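D-glycerate 3-kinase (Cryptococcus neoformans var. grubii serotype A, PDB 6CKG) probably phosphorylates D-glycerate at its 3-hydroxyl, using ATP as the phosphate donor. Local coordinates at residues S83-D86 with F87-T90; D93-K96 with L97-E101; Q233-R236 with Q237-V240. All coordinates share one frame; numbering follows the deposited sequence.

Interaction 1: residues S83-D86 with F87-T90; sequences SLDD and FYLT. With EDO (1,2-ethanediol), chain C.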
loop_
_atom_site.group_PDB
_atom_site.type_symbol
_atom_site.label_atom_id
_atom_site.label_comp_id
_atom_site.label_asym_id
_atom_site.label_seq_id
_atom_site.Cartn_x
_atom_site.Cartn_y
_atom_site.Cartn_z
ATOM N N SER A 83 5.444 5.857 -0.774
ATOM C CA SER A 83 5.339 4.407 -0.700
ATOM C C SER A 83 5.215 3.996 0.763
ATOM O O SER A 83 6.022 4.416 1.594
ATOM C CB SER A 83 6.557 3.741 -1.336
ATOM O OG SER A 83 6.728 4.201 -2.652
ATOM N N LEU A 84 4.212 3.174 1.068
ATOM C CA LEU A 84 3.941 2.807 2.460
ATOM C C LEU A 84 5.172 2.234 3.167
ATOM O O LEU A 84 5.419 2.538 4.340
ATOM C CB LEU A 84 2.790 1.807 2.509
ATOM C CG LEU A 84 2.343 1.369 3.903
ATOM C CD1 LEU A 84 1.761 2.570 4.623
ATOM C CD2 LEU A 84 1.298 0.257 3.763
ATOM N N ASP A 85 5.961 1.413 2.472
ATOM C CA ASP A 85 7.110 0.772 3.112
ATOM C C ASP A 85 8.167 1.780 3.552
ATOM O O ASP A 85 8.952 1.489 4.456
ATOM C CB ASP A 85 7.760 -0.231 2.168
ATOM C CG ASP A 85 6.870 -1.402 1.846
ATOM O OD1 ASP A 85 5.654 -1.369 2.164
ATOM O OD2 ASP A 85 7.408 -2.359 1.257
ATOM N N ASP A 86 8.234 2.952 2.915
ATOM C CA ASP A 86 9.204 3.947 3.358
ATOM C C ASP A 86 8.813 4.576 4.685
ATOM O O ASP A 86 9.611 5.328 5.257
ATOM C CB ASP A 86 9.374 5.041 2.302
ATOM C CG ASP A 86 10.176 4.572 1.123
ATOM O OD1 ASP A 86 11.276 4.028 1.350
ATOM O OD2 ASP A 86 9.688 4.715 -0.025
ATOM N N PHE A 87 7.618 4.267 5.181
ATOM C CA PHE A 87 7.078 4.817 6.412
ATOM C C PHE A 87 6.967 3.769 7.527
ATOM O O PHE A 87 6.265 3.992 8.518
ATOM C CB PHE A 87 5.722 5.459 6.128
ATOM C CG PHE A 87 5.814 6.729 5.316
ATOM C CD1 PHE A 87 5.887 6.688 3.929
ATOM C CD2 PHE A 87 5.822 7.962 5.945
ATOM C CE1 PHE A 87 5.979 7.859 3.191
ATOM C CE2 PHE A 87 5.917 9.141 5.204
ATOM C CZ PHE A 87 5.996 9.086 3.835
ATOM N N TYR A 88 7.662 2.642 7.406
ATOM C CA TYR A 88 7.791 1.740 8.551
ATOM C C TYR A 88 8.361 2.479 9.763
ATOM O O TYR A 88 9.103 3.459 9.631
ATOM C CB TYR A 88 8.712 0.566 8.217
ATOM C CG TYR A 88 8.118 -0.570 7.406
ATOM C CD1 TYR A 88 6.904 -1.163 7.761
ATOM C CD2 TYR A 88 8.804 -1.078 6.314
ATOM C CE1 TYR A 88 6.399 -2.207 7.021
ATOM C CE2 TYR A 88 8.313 -2.115 5.578
ATOM C CZ TYR A 88 7.114 -2.681 5.922
ATOM O OH TYR A 88 6.651 -3.730 5.163
ATOM N N LEU A 89 8.010 1.991 10.959
ATOM C CA LEU A 89 8.642 2.448 12.190
ATOM C C LEU A 89 10.156 2.389 12.068
ATOM O O LEU A 89 10.709 1.556 11.342
ATOM C CB LEU A 89 8.209 1.576 13.386
ATOM C CG LEU A 89 6.725 1.603 13.739
ATOM C CD1 LEU A 89 6.421 0.470 14.748
ATOM C CD2 LEU A 89 6.362 2.986 14.293
ATOM N N THR A 90 10.832 3.283 12.789
ATOM C CA THR A 90 12.268 3.126 12.949
ATOM C C THR A 90 12.532 1.776 13.609
ATOM O O THR A 90 11.649 1.197 14.240
ATOM C CB THR A 90 12.863 4.248 13.806
ATOM O OG1 THR A 90 12.367 4.133 15.141
ATOM C CG2 THR A 90 12.502 5.619 13.253
HETATM C C1 EDO C . 10.024 8.492 -0.557
HETATM O O1 EDO C . 10.966 7.467 -0.179
HETATM C C2 EDO C . 8.674 8.191 0.084
HETATM O O2 EDO C . 8.196 6.932 -0.410
HETATM O O HOH W 1 10.746 4.695 7.775
#
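Y88 folds back on D85, three residues earlier, where the chain leaves strand 79-83 through a short 3-10 turn. From CB, 3.9 Å from D85 O, the tyrosine climbs to CD2, which lies 3.2 Å from that same oxygen. CE2 then passes D85 CB at 3.9 Å, and the OH ends 3.9 Å from D85 OD1, too far for a hydrogen bond. With CG of Y88 set anti to its carbonyl carbon (chi1 -79°), ring and carboxylate run side by side in the same direction, their planes 26° apart, and D85 CA lies over one ring face. The carboxylate's main polar partner is K154, through a salt bridge to OD2. F87 uses its edge instead: CD1 meets S83 O at 3.3 Å, nearly in the ring plane. The backbone turn is closed by F87 N donating to L84 O (2.9 Å) and by a weak bond from Y88 N to D85 O. A water bridges D86 O and Y88 O, while an ethanediol, probably from the crystallisation liquor, joins S83 N to D86 OD2. Around this turn, F87 packs on L120, L121 and C124 of helix 118-129, the Y88 ring meets H116 and Y152, and D86 OD1 accepts from Y152 N in strand 146-153. T90 caps the start of helix 91-100.

Interaction 2: residues D93-K96 with L97-E101; sequences DQVK and LSQSE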
loop_
_atom_site.group_PDB
_atom_site.type_symbol
_atom_site.label_atom_id
_atom_site.label_comp_id
_atom_site.label_asym_id
_atom_site.label_seq_id
_atom_site.Cartn_x
_atom_site.Cartn_y
_atom_site.Cartn_z
ATOM N N ASP A 93 11.716 1.820 17.334
ATOM C CA ASP A 93 10.281 1.784 17.604
ATOM C C ASP A 93 9.685 0.416 17.306
ATOM O O ASP A 93 8.774 -0.031 18.010
ATOM C CB ASP A 93 9.558 2.849 16.776
ATOM C CG ASP A 93 9.651 4.235 17.390
ATOM O OD1 ASP A 93 10.246 4.382 18.480
ATOM O OD2 ASP A 93 9.121 5.180 16.779
ATOM N N GLN A 94 10.156 -0.246 16.240
ATOM C CA GLN A 94 9.671 -1.588 15.931
ATOM C C GLN A 94 10.062 -2.572 17.028
ATOM O O GLN A 94 9.269 -3.446 17.397
ATOM C CB GLN A 94 10.210 -2.052 14.577
ATOM C CG GLN A 94 9.929 -3.522 14.279
ATOM C CD GLN A 94 8.446 -3.847 14.232
ATOM O OE1 GLN A 94 7.665 -3.155 13.568
ATOM N NE2 GLN A 94 8.047 -4.904 14.941
ATOM N N VAL A 95 11.280 -2.442 17.559
ATOM C CA VAL A 95 11.702 -3.294 18.667
ATOM C C VAL A 95 10.791 -3.077 19.870
ATOM O O VAL A 95 10.363 -4.035 20.518
ATOM C CB VAL A 95 13.182 -3.039 19.004
ATOM C CG1 VAL A 95 13.582 -3.681 20.345
ATOM C CG2 VAL A 95 14.065 -3.562 17.886
ATOM N N LYS A 96 10.449 -1.816 20.159
ATOM C CA LYS A 96 9.534 -1.525 21.256
ATOM C C LYS A 96 8.187 -2.182 21.024
ATOM O O LYS A 96 7.616 -2.774 21.945
ATOM C CB LYS A 96 9.375 -0.015 21.434
ATOM C CG LYS A 96 10.578 0.644 22.105
ATOM C CD LYS A 96 10.453 2.154 22.161
ATOM C CE LYS A 96 11.649 2.767 22.922
ATOM N NZ LYS A 96 11.765 4.236 22.704
ATOM N N LEU A 97 7.685 -2.120 19.788
ATOM C CA LEU A 97 6.415 -2.761 19.452
ATOM C C LEU A 97 6.495 -4.269 19.645
ATOM O O LEU A 97 5.613 -4.873 20.265
ATOM C CB LEU A 97 6.025 -2.416 18.011
ATOM C CG LEU A 97 4.808 -3.127 17.421
ATOM C CD1 LEU A 97 3.567 -2.779 18.228
ATOM C CD2 LEU A 97 4.658 -2.730 15.971
ATOM N N SER A 98 7.550 -4.898 19.118
ATOM C CA SER A 98 7.704 -6.340 19.288
ATOM C C SER A 98 7.725 -6.713 20.762
ATOM O O SER A 98 7.066 -7.674 21.170
ATOM C CB SER A 98 8.978 -6.833 18.597
ATOM O OG SER A 98 8.857 -6.705 17.186
ATOM N N GLN A 99 8.456 -5.945 21.576
ATOM C CA GLN A 99 8.593 -6.265 22.996
ATOM C C GLN A 99 7.283 -6.105 23.746
ATOM O O GLN A 99 7.067 -6.779 24.756
ATOM C CB GLN A 99 9.638 -5.375 23.657
ATOM C CG GLN A 99 11.067 -5.620 23.252
ATOM C CD GLN A 99 11.987 -4.621 23.911
ATOM O OE1 GLN A 99 11.523 -3.637 24.501
ATOM N NE2 GLN A 99 13.292 -4.862 23.826
ATOM N N SER A 100 6.406 -5.214 23.288
ATOM C CA SER A 100 5.132 -5.013 23.961
ATOM C C SER A 100 4.090 -6.051 23.566
ATOM O O SER A 100 3.027 -6.109 24.195
ATOM C CB SER A 100 4.604 -3.603 23.668
ATOM O OG SER A 100 4.260 -3.452 22.307
ATOM N N GLU A 101 4.372 -6.868 22.552
ATOM C CA GLU A 101 3.410 -7.838 22.021
ATOM C C GLU A 101 4.136 -9.141 21.714
ATOM O O GLU A 101 4.116 -9.630 20.584
ATOM C CB GLU A 101 2.721 -7.292 20.769
ATOM C CG GLU A 101 1.793 -6.116 21.005
ATOM C CD GLU A 101 0.353 -6.545 21.128
ATOM O OE1 GLU A 101 0.117 -7.720 21.479
ATOM O OE2 GLU A 101 -0.542 -5.712 20.862
#
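Helix 91-100 runs out to its C-terminal end in the span D93-E101, and the contact is the regular i to i+4 ladder of an alpha helix with side chains laid along it. L97 N, S98 N and Q99 N donate to D93 O, Q94 O and V95 O; of these the Q94 rung, at 2.8 Å and 169°, is the straightest. The side chain of Q94 leaves CA heading away from the later turn, but its chain bends at chi2 (61°) and brings the amide back. There OE1 lies 3.9 Å from CD2 of L97, and NE2 comes within 3.0 Å of S98 OG. Both of these polar groups also reach L107 O, S98 OG by a hydrogen bond and Q94 NE2 by a weak one. On another flank, V95 CG1 rests 3.7 Å from Q99 NE2, so an apolar methyl lies against the amide end of an extended glutamine. Near the helix end S100 turns its OG between its own N and carbonyl carbon (chi1 67°), where it donates to L97 O at 2.8 Å; S100 N bonds K96 O. The chemistry is thus divided by position: the hydroxyl of S100 supplements the backbone bonding as the helix finishes, while S98, with weaker help from Q94, is bonded to one carbonyl of the following loop, which ties this surface helix to it.

Interaction 3: residues Q233-R236 with Q237-V240; sequences QNLR and QYEV
This is a local turn contact, in which helix 225-236 gives way to the short helix 239-242 through a type I beta turn from R236 to E239. The spacing of the bonds is i to i+3 here: Q237 N donates to N234 O at 3.1 Å, Y238 N to L235 O at 3.0 Å and, weakly and at greater length, E239 N to R236 O, which closes the turn. The Y238 ring lies alongside the turn, its CD1 3.4 Å from N234 O, which lies at the ring edge and in its plane. The same CD1 touches L235 CD1 at 4.2 Å, the two side chains crossing at about a right angle. Setting CG of Y238 anti to its carbonyl carbon (chi1 -69°) sends the phenol inward, where the OH bonds H116 ND1 and G114 N, M183 packs on the tyrosine side chain, and W242 meets the ring obliquely. N234 and R236 spend their polar ends elsewhere, on A113 O and on L189 O with N191 OD1. A water accepts from V240 N at 3.0 Å and donates weakly to Q237 O. N234 O therefore receives a backbone N-H while facing the C-H edge of the ring, an approach that is probably mildly favourable electrostatically, and the buried tyrosine keeps its hydroxyl satisfied by partners from the segment leading into helix 118-129.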
loop_
_atom_site.group_PDB
_atom_site.type_symbol
_atom_site.label_atom_id
_atom_site.label_comp_id
_atom_site.label_asym_id
_atom_site.label_seq_id
_atom_site.Cartn_x
_atom_site.Cartn_y
_atom_site.Cartn_z
ATOM N N GLN A 233 -7.269 -4.095 15.157
ATOM C CA GLN A 233 -7.306 -2.882 15.963
ATOM C C GLN A 233 -6.247 -1.885 15.512
ATOM O O GLN A 233 -6.483 -0.669 15.512
ATOM C CB GLN A 233 -7.092 -3.236 17.433
ATOM C CG GLN A 233 -7.567 -2.163 18.388
ATOM C CD GLN A 233 -9.076 -2.072 18.416
ATOM O OE1 GLN A 233 -9.762 -3.079 18.245
ATOM N NE2 GLN A 233 -9.603 -0.868 18.613
ATOM N N ASN A 234 -5.060 -2.383 15.159
ATOM C CA ASN A 234 -4.031 -1.528 14.580
ATOM C C ASN A 234 -4.531 -0.853 13.309
ATOM O O ASN A 234 -4.280 0.334 13.094
ATOM C CB ASN A 234 -2.776 -2.346 14.282
ATOM C CG ASN A 234 -2.053 -2.785 15.540
ATOM O OD1 ASN A 234 -2.448 -2.441 16.650
ATOM N ND2 ASN A 234 -1.007 -3.572 15.369
ATOM N N LEU A 235 -5.265 -1.592 12.472
ATOM C CA LEU A 235 -5.704 -1.053 11.182
ATOM C C LEU A 235 -6.717 0.075 11.343
ATOM O O LEU A 235 -6.787 0.968 10.490
ATOM C CB LEU A 235 -6.287 -2.172 10.322
ATOM C CG LEU A 235 -6.675 -1.810 8.894
ATOM C CD1 LEU A 235 -5.455 -1.273 8.097
ATOM C CD2 LEU A 235 -7.278 -3.027 8.216
ATOM N N ARG A 236 -7.508 0.053 12.419
ATOM C CA ARG A 236 -8.429 1.153 12.683
ATOM C C ARG A 236 -7.707 2.495 12.784
ATOM O O ARG A 236 -8.298 3.534 12.465
ATOM C CB ARG A 236 -9.233 0.861 13.964
ATOM C CG ARG A 236 -10.194 -0.318 13.797
ATOM C CD ARG A 236 -10.782 -0.844 15.112
ATOM N NE ARG A 236 -11.779 -1.904 14.893
ATOM C CZ ARG A 236 -12.168 -2.781 15.826
ATOM N NH1 ARG A 236 -11.628 -2.751 17.036
ATOM N NH2 ARG A 236 -13.091 -3.703 15.555
ATOM N N GLN A 237 -6.429 2.500 13.198
ATOM C CA GLN A 237 -5.663 3.743 13.292
ATOM C C GLN A 237 -5.280 4.328 11.933
ATOM O O GLN A 237 -4.800 5.469 11.893
ATOM C CB GLN A 237 -4.377 3.544 14.118
ATOM C CG GLN A 237 -4.617 2.979 15.521
ATOM C CD GLN A 237 -5.804 3.633 16.202
ATOM O OE1 GLN A 237 -6.841 3.000 16.411
ATOM N NE2 GLN A 237 -5.664 4.911 16.542
ATOM N N TYR A 238 -5.466 3.597 10.834
ATOM C CA TYR A 238 -5.101 4.118 9.513
ATOM C C TYR A 238 -6.229 4.889 8.835
ATOM O O TYR A 238 -6.009 5.456 7.760
ATOM C CB TYR A 238 -4.664 2.984 8.570
ATOM C CG TYR A 238 -3.349 2.326 8.935
ATOM C CD1 TYR A 238 -3.211 1.626 10.133
ATOM C CD2 TYR A 238 -2.260 2.374 8.070
ATOM C CE1 TYR A 238 -2.009 1.021 10.479
ATOM C CE2 TYR A 238 -1.051 1.766 8.398
ATOM C CZ TYR A 238 -0.935 1.088 9.611
ATOM O OH TYR A 238 0.244 0.465 9.957
ATOM N N GLU A 239 -7.418 4.930 9.430
ATOM C CA GLU A 239 -8.569 5.475 8.721
ATOM C C GLU A 239 -8.435 6.979 8.475
ATOM O O GLU A 239 -8.888 7.472 7.436
ATOM C CB GLU A 239 -9.855 5.124 9.481
ATOM C CG GLU A 239 -10.304 3.677 9.172
ATOM C CD GLU A 239 -11.474 3.183 10.022
ATOM O OE1 GLU A 239 -11.380 3.219 11.270
ATOM O OE2 GLU A 239 -12.483 2.740 9.430
ATOM N N VAL A 240 -7.807 7.720 9.389
ATOM C CA VAL A 240 -7.546 9.142 9.135
ATOM C C VAL A 240 -6.661 9.316 7.902
ATOM O O VAL A 240 -6.867 10.224 7.082
ATOM C CB VAL A 240 -6.914 9.789 10.384
ATOM C CG1 VAL A 240 -6.342 11.161 10.059
ATOM C CG2 VAL A 240 -7.944 9.892 11.501
HETATM O O HOH W 2 -7.286 6.852 12.215
#

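Read from the N terminus, the three contacts fall in series, none nesting in or crossing another, and each closes only a short turn of chain. Interaction 1 bends the chain off the edge strand 79-83 of a sheet whose 2-3-1-4-5 parallel order is consistent with a P-loop kinase fold; interaction 2 lies on the helix that follows. These two touch directly, L89 CD1 meeting L97 CD2 at 3.9 Å. Interaction 3 comes some 130 residues later and touches neither, yet it shares neighbours with both: H116 meets Y88 and Y238, L107 meets S98 and N234, and helix 118-129 packs against F87 and Y238.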